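CELL WALL surface anchor family protein (Streptococcus pneumoniae, PDB 2WW8) serves as the pilus adhesin RrgA, a multidomain cell-surface protein that probably attaches the bacterium to host cells. Local coordinates at residues Y151-K162 / A174-R182; I184-Y194 / G205-K213. All blocks are in the same frame, centred on the assembly; numbering follows the deposited sequence.

Contact 1: Y151-K162 / A174-R182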
loop_
_atom_site.group_PDB
_atom_site.type_symbol
_atom_site.label_atom_id
_atom_site.label_comp_id
_atom_site.label_asym_id
_atom_site.label_seq_id
_atom_site.Cartn_x
_atom_site.Cartn_y
_atom_site.Cartn_z
ATOM N N TYR A 151 -11.079 6.538 -14.671
ATOM C CA TYR A 151 -10.929 7.798 -13.933
ATOM C C TYR A 151 -11.652 8.892 -14.665
ATOM O O TYR A 151 -11.353 9.146 -15.834
ATOM C CB TYR A 151 -9.469 8.201 -13.782
ATOM C CG TYR A 151 -8.706 7.385 -12.761
ATOM C CD1 TYR A 151 -9.058 7.444 -11.409
ATOM C CD2 TYR A 151 -7.601 6.625 -13.118
ATOM C CE1 TYR A 151 -8.383 6.728 -10.471
ATOM C CE2 TYR A 151 -6.881 5.906 -12.147
ATOM C CZ TYR A 151 -7.267 6.000 -10.825
ATOM O OH TYR A 151 -6.579 5.275 -9.867
ATOM N N PRO A 152 -12.621 9.534 -14.002
ATOM C CA PRO A 152 -13.338 10.580 -14.763
ATOM C C PRO A 152 -12.441 11.744 -15.204
ATOM O O PRO A 152 -12.649 12.194 -16.308
ATOM C CB PRO A 152 -14.378 11.091 -13.769
ATOM C CG PRO A 152 -14.667 9.829 -12.943
ATOM C CD PRO A 152 -13.304 9.200 -12.743
ATOM N N ASP A 153 -11.496 12.184 -14.367
ATOM C CA ASP A 153 -10.765 13.416 -14.565
ATOM C C ASP A 153 -10.009 13.418 -15.907
ATOM O O ASP A 153 -10.072 14.392 -16.650
ATOM C CB ASP A 153 -9.760 13.725 -13.458
ATOM C CG ASP A 153 -8.961 12.496 -12.934
ATOM O OD1 ASP A 153 -8.743 11.453 -13.593
ATOM O OD2 ASP A 153 -8.449 12.607 -11.811
ATOM N N VAL A 154 -9.274 12.345 -16.180
ATOM C CA VAL A 154 -8.487 12.257 -17.419
ATOM C C VAL A 154 -8.846 11.017 -18.212
ATOM O O VAL A 154 -8.229 10.762 -19.243
ATOM C CB VAL A 154 -6.963 12.373 -17.194
ATOM C CG1 VAL A 154 -6.642 13.710 -16.532
ATOM C CG2 VAL A 154 -6.468 11.177 -16.337
ATOM N N GLN A 155 -9.868 10.277 -17.793
ATOM C CA GLN A 155 -10.525 9.357 -18.706
ATOM C C GLN A 155 -9.667 8.126 -19.037
ATOM O O GLN A 155 -9.798 7.605 -20.134
ATOM C CB GLN A 155 -10.871 10.064 -20.025
ATOM C CG GLN A 155 -11.946 11.122 -19.909
ATOM C CD GLN A 155 -13.325 10.523 -19.767
ATOM O OE1 GLN A 155 -13.955 10.116 -20.751
ATOM N NE2 GLN A 155 -13.794 10.437 -18.528
ATOM N N THR A 156 -8.821 7.672 -18.112
ATOM C CA THR A 156 -7.979 6.504 -18.364
ATOM C C THR A 156 -8.437 5.268 -17.562
ATOM O O THR A 156 -8.940 5.413 -16.443
ATOM C CB THR A 156 -6.503 6.833 -18.039
ATOM O OG1 THR A 156 -6.416 7.152 -16.649
ATOM C CG2 THR A 156 -5.955 8.005 -18.891
ATOM N N PRO A 157 -8.323 4.046 -18.141
ATOM C CA PRO A 157 -8.803 2.826 -17.453
ATOM C C PRO A 157 -7.929 2.440 -16.267
ATOM O O PRO A 157 -6.739 2.726 -16.250
ATOM C CB PRO A 157 -8.752 1.725 -18.534
ATOM C CG PRO A 157 -7.673 2.230 -19.518
ATOM C CD PRO A 157 -7.756 3.768 -19.475
ATOM N N TYR A 158 -8.486 1.823 -15.236
ATOM C CA TYR A 158 -7.574 1.220 -14.259
ATOM C C TYR A 158 -8.106 -0.178 -14.027
ATOM O O TYR A 158 -9.324 -0.340 -14.162
ATOM C CB TYR A 158 -7.546 1.994 -12.944
ATOM C CG TYR A 158 -8.864 2.352 -12.272
ATOM C CD1 TYR A 158 -9.522 3.562 -12.549
ATOM C CD2 TYR A 158 -9.467 1.486 -11.376
ATOM C CE1 TYR A 158 -10.738 3.911 -11.888
ATOM C CE2 TYR A 158 -10.686 1.806 -10.748
ATOM C CZ TYR A 158 -11.306 3.027 -10.989
ATOM O OH TYR A 158 -12.493 3.374 -10.352
ATOM N N GLN A 159 -7.233 -1.118 -13.656
ATOM C CA GLN A 159 -7.606 -2.502 -13.435
ATOM C C GLN A 159 -8.293 -2.724 -12.082
ATOM O O GLN A 159 -8.141 -1.938 -11.142
ATOM C CB GLN A 159 -6.384 -3.413 -13.574
ATOM C CG GLN A 159 -5.487 -3.119 -14.794
ATOM C CD GLN A 159 -6.217 -3.165 -16.139
ATOM O OE1 GLN A 159 -6.836 -4.192 -16.504
ATOM N NE2 GLN A 159 -6.154 -2.035 -16.880
ATOM N N ILE A 160 -9.054 -3.812 -11.996
ATOM C CA ILE A 160 -9.883 -4.136 -10.845
ATOM C C ILE A 160 -9.591 -5.582 -10.516
ATOM O O ILE A 160 -9.702 -6.403 -11.422
ATOM C CB ILE A 160 -11.388 -4.127 -11.240
ATOM C CG1 ILE A 160 -11.911 -2.727 -11.538
ATOM C CG2 ILE A 160 -12.254 -4.728 -10.171
ATOM C CD1 ILE A 160 -11.456 -1.691 -10.486
ATOM N N ILE A 161 -9.269 -5.912 -9.262
ATOM C CA ILE A 161 -8.943 -7.270 -8.823
ATOM C C ILE A 161 -9.713 -7.735 -7.583
ATOM O O ILE A 161 -10.156 -6.937 -6.738
ATOM C CB ILE A 161 -7.457 -7.450 -8.527
ATOM C CG1 ILE A 161 -7.064 -6.562 -7.338
ATOM C CG2 ILE A 161 -6.655 -7.202 -9.820
ATOM C CD1 ILE A 161 -5.658 -6.865 -6.819
ATOM N N LYS A 162 -9.840 -9.055 -7.487
ATOM C CA LYS A 162 -10.528 -9.696 -6.375
ATOM C C LYS A 162 -9.849 -9.453 -5.044
ATOM O O LYS A 162 -8.605 -9.450 -4.913
ATOM C CB LYS A 162 -10.683 -11.192 -6.681
ATOM C CG LYS A 162 -11.545 -11.437 -7.912
ATOM C CD LYS A 162 -11.603 -12.941 -8.300
ATOM C CE LYS A 162 -11.911 -13.103 -9.780
ATOM N NZ LYS A 162 -12.236 -14.535 -10.078
ATOM N N ALA A 174 -15.993 -9.054 -3.508
ATOM C CA ALA A 174 -15.457 -7.693 -3.496
ATOM C C ALA A 174 -14.228 -7.561 -4.376
ATOM O O ALA A 174 -13.461 -8.535 -4.510
ATOM C CB ALA A 174 -15.113 -7.275 -2.078
ATOM N N LEU A 175 -14.076 -6.349 -4.923
ATOM C CA LEU A 175 -13.022 -5.942 -5.878
ATOM C C LEU A 175 -12.379 -4.617 -5.460
ATOM O O LEU A 175 -13.078 -3.656 -5.074
ATOM C CB LEU A 175 -13.531 -5.781 -7.330
ATOM C CG LEU A 175 -14.361 -6.958 -7.901
ATOM C CD1 LEU A 175 -15.067 -6.585 -9.192
ATOM C CD2 LEU A 175 -13.540 -8.234 -8.098
ATOM N N ASN A 176 -11.054 -4.584 -5.573
ATOM C CA ASN A 176 -10.286 -3.386 -5.347
ATOM C C ASN A 176 -9.676 -2.949 -6.680
ATOM O O ASN A 176 -9.387 -3.784 -7.549
ATOM C CB ASN A 176 -9.153 -3.639 -4.354
ATOM C CG ASN A 176 -9.540 -3.285 -2.920
ATOM O OD1 ASN A 176 -10.471 -2.498 -2.665
ATOM N ND2 ASN A 176 -8.818 -3.871 -1.961
ATOM N N PRO A 177 -9.455 -1.641 -6.806
ATOM C CA PRO A 177 -8.619 -1.139 -7.880
ATOM C C PRO A 177 -7.222 -1.679 -7.673
ATOM O O PRO A 177 -6.787 -1.883 -6.521
ATOM C CB PRO A 177 -8.544 0.370 -7.628
ATOM C CG PRO A 177 -9.147 0.595 -6.275
ATOM C CD PRO A 177 -10.038 -0.570 -5.962
ATOM N N ASN A 178 -6.513 -1.814 -8.799
ATOM C CA ASN A 178 -5.121 -2.194 -8.760
ATOM C C ASN A 178 -4.260 -1.506 -9.813
ATOM O O ASN A 178 -4.531 -1.660 -11.004
ATOM C CB ASN A 178 -5.005 -3.713 -8.913
ATOM C CG ASN A 178 -3.584 -4.204 -8.681
ATOM O OD1 ASN A 178 -3.021 -3.997 -7.609
ATOM N ND2 ASN A 178 -3.004 -4.856 -9.683
ATOM N N PRO A 179 -3.214 -0.769 -9.384
ATOM C CA PRO A 179 -2.993 -0.458 -7.962
ATOM C C PRO A 179 -4.031 0.449 -7.325
ATOM O O PRO A 179 -4.747 1.159 -8.043
ATOM C CB PRO A 179 -1.614 0.227 -7.950
ATOM C CG PRO A 179 -1.388 0.686 -9.263
ATOM C CD PRO A 179 -2.071 -0.325 -10.201
ATOM N N TYR A 180 -4.074 0.456 -5.990
ATOM C CA TYR A 180 -5.131 1.134 -5.282
ATOM C C TYR A 180 -4.561 2.513 -4.963
ATOM O O TYR A 180 -5.312 3.403 -4.628
ATOM C CB TYR A 180 -5.633 0.356 -4.048
ATOM C CG TYR A 180 -4.689 0.224 -2.870
ATOM C CD1 TYR A 180 -3.813 -0.861 -2.766
ATOM C CD2 TYR A 180 -4.679 1.205 -1.858
ATOM C CE1 TYR A 180 -2.951 -0.986 -1.662
ATOM C CE2 TYR A 180 -3.784 1.141 -0.773
ATOM C CZ TYR A 180 -2.935 0.024 -0.692
ATOM O OH TYR A 180 -2.084 -0.054 0.369
ATOM N N GLU A 181 -3.247 2.669 -5.081
ATOM C CA GLU A 181 -2.602 3.957 -4.949
ATOM C C GLU A 181 -2.271 4.599 -6.314
ATOM O O GLU A 181 -1.672 3.963 -7.185
ATOM C CB GLU A 181 -1.375 3.776 -4.059
ATOM C CG GLU A 181 -0.568 5.077 -3.921
ATOM C CD GLU A 181 0.473 4.986 -2.780
ATOM O OE1 GLU A 181 1.629 4.581 -3.049
ATOM O OE2 GLU A 181 0.131 5.304 -1.608
ATOM N N ARG A 182 -2.677 5.851 -6.494
ATOM C CA ARG A 182 -2.505 6.605 -7.720
ATOM C C ARG A 182 -1.484 7.736 -7.525
ATOM O O ARG A 182 -1.609 8.576 -6.614
ATOM C CB ARG A 182 -3.877 7.192 -8.121
ATOM C CG ARG A 182 -3.919 7.810 -9.521
ATOM C CD ARG A 182 -5.236 8.587 -9.693
ATOM N NE ARG A 182 -5.419 8.891 -11.126
ATOM C CZ ARG A 182 -6.282 9.783 -11.612
ATOM N NH1 ARG A 182 -6.991 10.512 -10.770
ATOM N NH2 ARG A 182 -6.389 9.994 -12.918
HETATM O O HOH W 1 -4.609 3.398 -10.507
HETATM O O HOH W 2 -4.659 8.539 -14.727
HETATM O O HOH W 3 -4.532 -0.206 -13.235
#

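Contact 2: I184-Y194 / G205-K213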
loop_
_atom_site.group_PDB
_atom_site.type_symbol
_atom_site.label_atom_id
_atom_site.label_comp_id
_atom_site.label_asym_id
_atom_site.label_seq_id
_atom_site.Cartn_x
_atom_site.Cartn_y
_atom_site.Cartn_z
ATOM N N ILE A 184 -0.271 11.335 -8.465
ATOM C CA ILE A 184 -0.768 12.566 -9.012
ATOM C C ILE A 184 0.269 13.673 -8.918
ATOM O O ILE A 184 1.277 13.527 -8.200
ATOM C CB ILE A 184 -2.077 13.019 -8.289
ATOM C CG1 ILE A 184 -1.847 13.127 -6.772
ATOM C CG2 ILE A 184 -3.160 12.125 -8.681
ATOM C CD1 ILE A 184 -3.016 13.745 -5.982
ATOM N N PRO A 185 0.051 14.780 -9.647
ATOM C CA PRO A 185 1.100 15.822 -9.632
ATOM C C PRO A 185 1.318 16.325 -8.207
ATOM O O PRO A 185 2.411 16.695 -7.886
ATOM C CB PRO A 185 0.485 16.942 -10.497
ATOM C CG PRO A 185 -0.312 16.201 -11.518
ATOM C CD PRO A 185 -1.003 15.090 -10.635
ATOM N N GLU A 186 0.296 16.304 -7.349
ATOM C CA GLU A 186 0.406 16.805 -5.986
ATOM C C GLU A 186 0.941 15.783 -4.974
ATOM O O GLU A 186 1.140 16.103 -3.789
ATOM C CB GLU A 186 -0.946 17.355 -5.537
ATOM C CG GLU A 186 -1.390 18.550 -6.295
ATOM C CD GLU A 186 -2.064 18.196 -7.643
ATOM O OE1 GLU A 186 -2.404 17.028 -7.891
ATOM O OE2 GLU A 186 -2.258 19.128 -8.448
ATOM N N GLY A 187 1.162 14.540 -5.407
ATOM C CA GLY A 187 1.650 13.506 -4.470
ATOM C C GLY A 187 1.051 12.173 -4.814
ATOM O O GLY A 187 1.259 11.686 -5.914
ATOM N N THR A 188 0.325 11.560 -3.891
ATOM C CA THR A 188 -0.352 10.310 -4.221
ATOM C C THR A 188 -1.719 10.300 -3.503
ATOM O O THR A 188 -1.932 11.043 -2.538
ATOM C CB THR A 188 0.458 9.108 -3.695
ATOM O OG1 THR A 188 0.335 9.100 -2.274
ATOM C CG2 THR A 188 1.968 9.176 -4.098
ATOM N N LEU A 189 -2.654 9.482 -3.981
ATOM C CA LEU A 189 -3.879 9.275 -3.259
ATOM C C LEU A 189 -4.202 7.789 -3.392
ATOM O O LEU A 189 -3.622 7.103 -4.265
ATOM C CB LEU A 189 -5.040 10.210 -3.700
ATOM C CG LEU A 189 -5.407 10.234 -5.192
ATOM C CD1 LEU A 189 -6.139 8.926 -5.536
ATOM C CD2 LEU A 189 -6.307 11.418 -5.590
ATOM N N SER A 190 -5.091 7.303 -2.514
ATOM C CA SER A 190 -5.413 5.869 -2.526
ATOM C C SER A 190 -6.767 5.621 -1.925
ATOM O O SER A 190 -7.190 6.333 -1.032
ATOM C CB SER A 190 -4.330 5.008 -1.852
ATOM O OG SER A 190 -4.433 5.060 -0.428
ATOM N N LYS A 191 -7.440 4.591 -2.415
ATOM C CA LYS A 191 -8.722 4.145 -1.891
ATOM C C LYS A 191 -8.838 2.642 -2.064
ATOM O O LYS A 191 -8.542 2.092 -3.149
ATOM C CB LYS A 191 -9.866 4.809 -2.637
ATOM C CG LYS A 191 -11.213 4.447 -1.945
ATOM C CD LYS A 191 -12.322 5.401 -2.373
ATOM C CE LYS A 191 -13.618 4.843 -1.820
ATOM N NZ LYS A 191 -14.729 5.539 -2.500
ATOM N N ARG A 192 -9.226 1.926 -1.010
ATOM C CA ARG A 192 -9.381 0.467 -1.134
ATOM C C ARG A 192 -10.293 -0.071 -0.036
ATOM O O ARG A 192 -10.527 0.588 0.966
ATOM C CB ARG A 192 -8.005 -0.237 -1.063
ATOM C CG ARG A 192 -7.298 -0.079 0.293
ATOM C CD ARG A 192 -6.203 -1.102 0.452
ATOM N NE ARG A 192 -5.498 -0.835 1.719
ATOM C CZ ARG A 192 -4.749 -1.710 2.376
ATOM N NH1 ARG A 192 -4.571 -2.909 1.839
ATOM N NH2 ARG A 192 -4.164 -1.404 3.543
ATOM N N ILE A 193 -10.785 -1.283 -0.222
ATOM C CA ILE A 193 -11.317 -2.059 0.893
ATOM C C ILE A 193 -10.029 -2.598 1.529
ATOM O O ILE A 193 -9.213 -3.220 0.835
ATOM C CB ILE A 193 -12.270 -3.193 0.388
ATOM C CG1 ILE A 193 -13.576 -2.617 -0.191
ATOM C CG2 ILE A 193 -12.627 -4.166 1.543
ATOM C CD1 ILE A 193 -14.241 -3.559 -1.179
ATOM N N TYR A 194 -9.796 -2.325 2.820
ATOM C CA TYR A 194 -8.583 -2.863 3.469
ATOM C C TYR A 194 -8.855 -4.034 4.419
ATOM O O TYR A 194 -7.936 -4.693 4.929
ATOM C CB TYR A 194 -7.809 -1.784 4.223
ATOM C CG TYR A 194 -8.475 -1.351 5.522
ATOM C CD1 TYR A 194 -9.598 -0.539 5.524
ATOM C CD2 TYR A 194 -7.952 -1.772 6.740
ATOM C CE1 TYR A 194 -10.187 -0.141 6.712
ATOM C CE2 TYR A 194 -8.511 -1.420 7.932
ATOM C CZ TYR A 194 -9.614 -0.597 7.908
ATOM O OH TYR A 194 -10.145 -0.238 9.110
ATOM N N GLY A 205 -14.341 -2.649 5.727
ATOM C CA GLY A 205 -13.629 -1.420 6.047
ATOM C C GLY A 205 -13.007 -0.756 4.820
ATOM O O GLY A 205 -12.408 -1.462 3.993
ATOM N N ILE A 206 -13.120 0.573 4.740
ATOM C CA ILE A 206 -12.643 1.347 3.618
ATOM C C ILE A 206 -11.523 2.251 4.141
ATOM O O ILE A 206 -11.640 2.823 5.221
ATOM C CB ILE A 206 -13.754 2.262 3.033
ATOM C CG1 ILE A 206 -14.999 1.444 2.668
ATOM C CG2 ILE A 206 -13.247 2.872 1.746
ATOM C CD1 ILE A 206 -14.737 0.414 1.616
ATOM N N GLU A 207 -10.467 2.385 3.346
ATOM C CA GLU A 207 -9.324 3.250 3.652
ATOM C C GLU A 207 -9.026 4.171 2.471
ATOM O O GLU A 207 -8.907 3.675 1.344
ATOM C CB GLU A 207 -8.094 2.356 3.918
ATOM C CG GLU A 207 -6.764 3.119 4.103
ATOM C CD GLU A 207 -5.599 2.190 3.793
ATOM O OE1 GLU A 207 -5.178 2.053 2.594
ATOM O OE2 GLU A 207 -5.150 1.592 4.798
ATOM N N LEU A 208 -8.813 5.463 2.746
ATOM C CA LEU A 208 -8.388 6.521 1.808
ATOM C C LEU A 208 -7.117 7.098 2.403
ATOM O O LEU A 208 -7.047 7.262 3.617
ATOM C CB LEU A 208 -9.433 7.643 1.691
ATOM C CG LEU A 208 -10.644 7.388 0.789
ATOM C CD1 LEU A 208 -11.591 6.348 1.386
ATOM C CD2 LEU A 208 -11.350 8.729 0.492
ATOM N N THR A 209 -6.127 7.353 1.543
ATOM C CA THR A 209 -4.939 8.056 1.972
ATOM C C THR A 209 -4.625 9.169 0.960
ATOM O O THR A 209 -5.062 9.090 -0.194
ATOM C CB THR A 209 -3.705 7.155 2.136
ATOM O OG1 THR A 209 -3.148 6.805 0.860
ATOM C CG2 THR A 209 -3.977 5.897 2.959
ATOM N N VAL A 210 -3.883 10.186 1.426
ATOM C CA VAL A 210 -3.450 11.293 0.596
ATOM C C VAL A 210 -2.061 11.653 1.123
ATOM O O VAL A 210 -1.854 11.731 2.325
ATOM C CB VAL A 210 -4.384 12.517 0.712
ATOM C CG1 VAL A 210 -3.795 13.657 -0.118
ATOM C CG2 VAL A 210 -5.785 12.166 0.149
ATOM N N SER A 211 -1.115 11.827 0.210
ATOM C CA SER A 211 0.224 12.272 0.578
ATOM C C SER A 211 0.568 13.427 -0.339
ATOM O O SER A 211 0.134 13.467 -1.516
ATOM C CB SER A 211 1.210 11.125 0.432
ATOM O OG SER A 211 1.597 11.036 -0.918
ATOM N N GLY A 212 1.286 14.407 0.208
ATOM C CA GLY A 212 1.575 15.642 -0.533
ATOM C C GLY A 212 2.964 15.695 -1.163
ATOM O O GLY A 212 3.738 14.700 -1.211
ATOM N N LYS A 213 3.290 16.892 -1.627
ATOM C CA LYS A 213 4.570 17.143 -2.261
ATOM C C LYS A 213 5.034 18.555 -1.871
ATOM O O LYS A 213 4.251 19.512 -1.874
ATOM C CB LYS A 213 4.441 17.023 -3.789
ATOM C CG LYS A 213 5.767 17.232 -4.547
ATOM C CD LYS A 213 5.652 16.949 -6.043
ATOM C CE LYS A 213 5.195 15.504 -6.363
ATOM N NZ LYS A 213 5.000 15.276 -7.853
HETATM O O HOH W 4 3.980 13.201 -9.753
HETATM O O HOH W 5 3.785 12.305 -7.225
HETATM O O HOH W 6 -1.480 7.766 -0.877
HETATM O O HOH W 7 -6.093 3.424 0.683
#

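Contact 1: Y151-K162 / A174-R182
Asp153 OD1 accepts two N-H groups: Arg182 NH2 at 2.9 Å, from the syn side, and Val154 N at 2.8 Å, from the anti side. The other oxygen, OD2, meets Arg182 NH1 at 2.8 Å, so the guanidinium grips the carboxylate end-on with both terminal nitrogens. This salt bridge ties Arg182 to the turn that precedes an antiparallel beta ladder between strand 157-162 and strand 171-184. Arg182 crosses to the turn because its CG stands opposite the backbone N (chi1 -170°) and the chain runs extended to NE. Its guanidinium then lies flat on the Tyr151 ring, centres 3.6 Å apart and planes at 11°, a stack with cation-pi character. Tyr158 CD1 lies over the opposite face of that ring, so Tyr151 is covered on both sides, while the Tyr158 hydroxyl bonds to Ile715 N. Outside the pair, Asp712 meets both Asp153 OD2 and Arg182 NH1 through its backbone.

In the ladder, Ile161 and Asn176 exchange backbone bonds, the shorter from Ile161 N to Asn176 O at 2.7 Å. Asn176 turns its OD1 to the backbone N of Ile193. Proline suits position 177, a non-hydrogen-bonded partner of Ile160 that owes strand 157-162 no N-H. On the same face as Pro177, branched Ile160 reaches Leu175 tightly, Ile160 CG2 to Leu175 CB 3.3 Å.

Contact 2: I184-Y194 / G205-K213
Arg192 and Glu207, a hydrogen-bonded pair of the antiparallel hairpin of strands 187-196 and 203-218, also form a salt bridge, Arg192 NE to Glu207 OE1 3.0 Å. A weak second bond runs from NH2 to OE2. CG of Arg192 sits between its backbone N and carbonyl carbon (chi1 65°), and the extended chain beyond it lies across Glu207, whose own CG is anti to the backbone N. NE meets OE1 from above the carboxylate plane, not within it. Tyr194 CB rests on one face of the guanidinium, and Tyr194 CD1 packs on Glu207 CB at 3.6 Å. Gly205, having no side chain, makes room for that ring.

Small hydroxyl residues line the rest of this face. Thr188, Ser190, Thr209 and Ser211 all place the oxygen between the backbone N and the carbonyl carbon, which turns them toward one another across the strands. Thr188 OG1 and Ser211 OG share a hydrogen bond of 2.7 Å, one water joins Thr188 OG1 to Thr209 OG1, and another accepts from Ser190 OG and donates to Glu207 OE1 and O. Gly187, at phi 145°, closes the type I turn from Ile184 in a backbone shape open to glycine, and Lys213 NZ bends back to Pro185 O at 3.0 Å.

The other face is apolar. Ile193 CG1 meets Ile206 CD1 at 3.7 Å, while Leu208 and Val210 reach Ile598 on strand 593-601. Lys191 runs fully extended alongside Leu208, its CG 3.9 Å from Leu208 CD1, and this methylene chain carries NZ through the apolar layer to a covalent link with Asn695 CG, near Asp600 and hydrogen-bonded to Thr698 OG1. Such a buried Lys-Asn isopeptide bond, with an acid beside it, is characteristic of many Ig-like domains of Gram-positive pilins and their adhesins.

Strand 171-184 takes part in contact 1 and strand 187-196 in contact 2; they are consecutive in the chain and neighbours in the sheet, so the two contacts follow each other across it. Arg182 N bonds to Leu189 O where they meet. Contact 2 is mostly buried, a long regular hairpin pairing with one hydroxyl-rich face, one apolar face and a covalent crosslink. Contact 1 is only partly buried: its ladder is short, several of its residues are exposed, and much of its grip comes from a turn held by charge and aromatic stacking. Both contain an arginine-carboxylate pair, bidentate and end-on in contact 1, led by NE and oblique in contact 2.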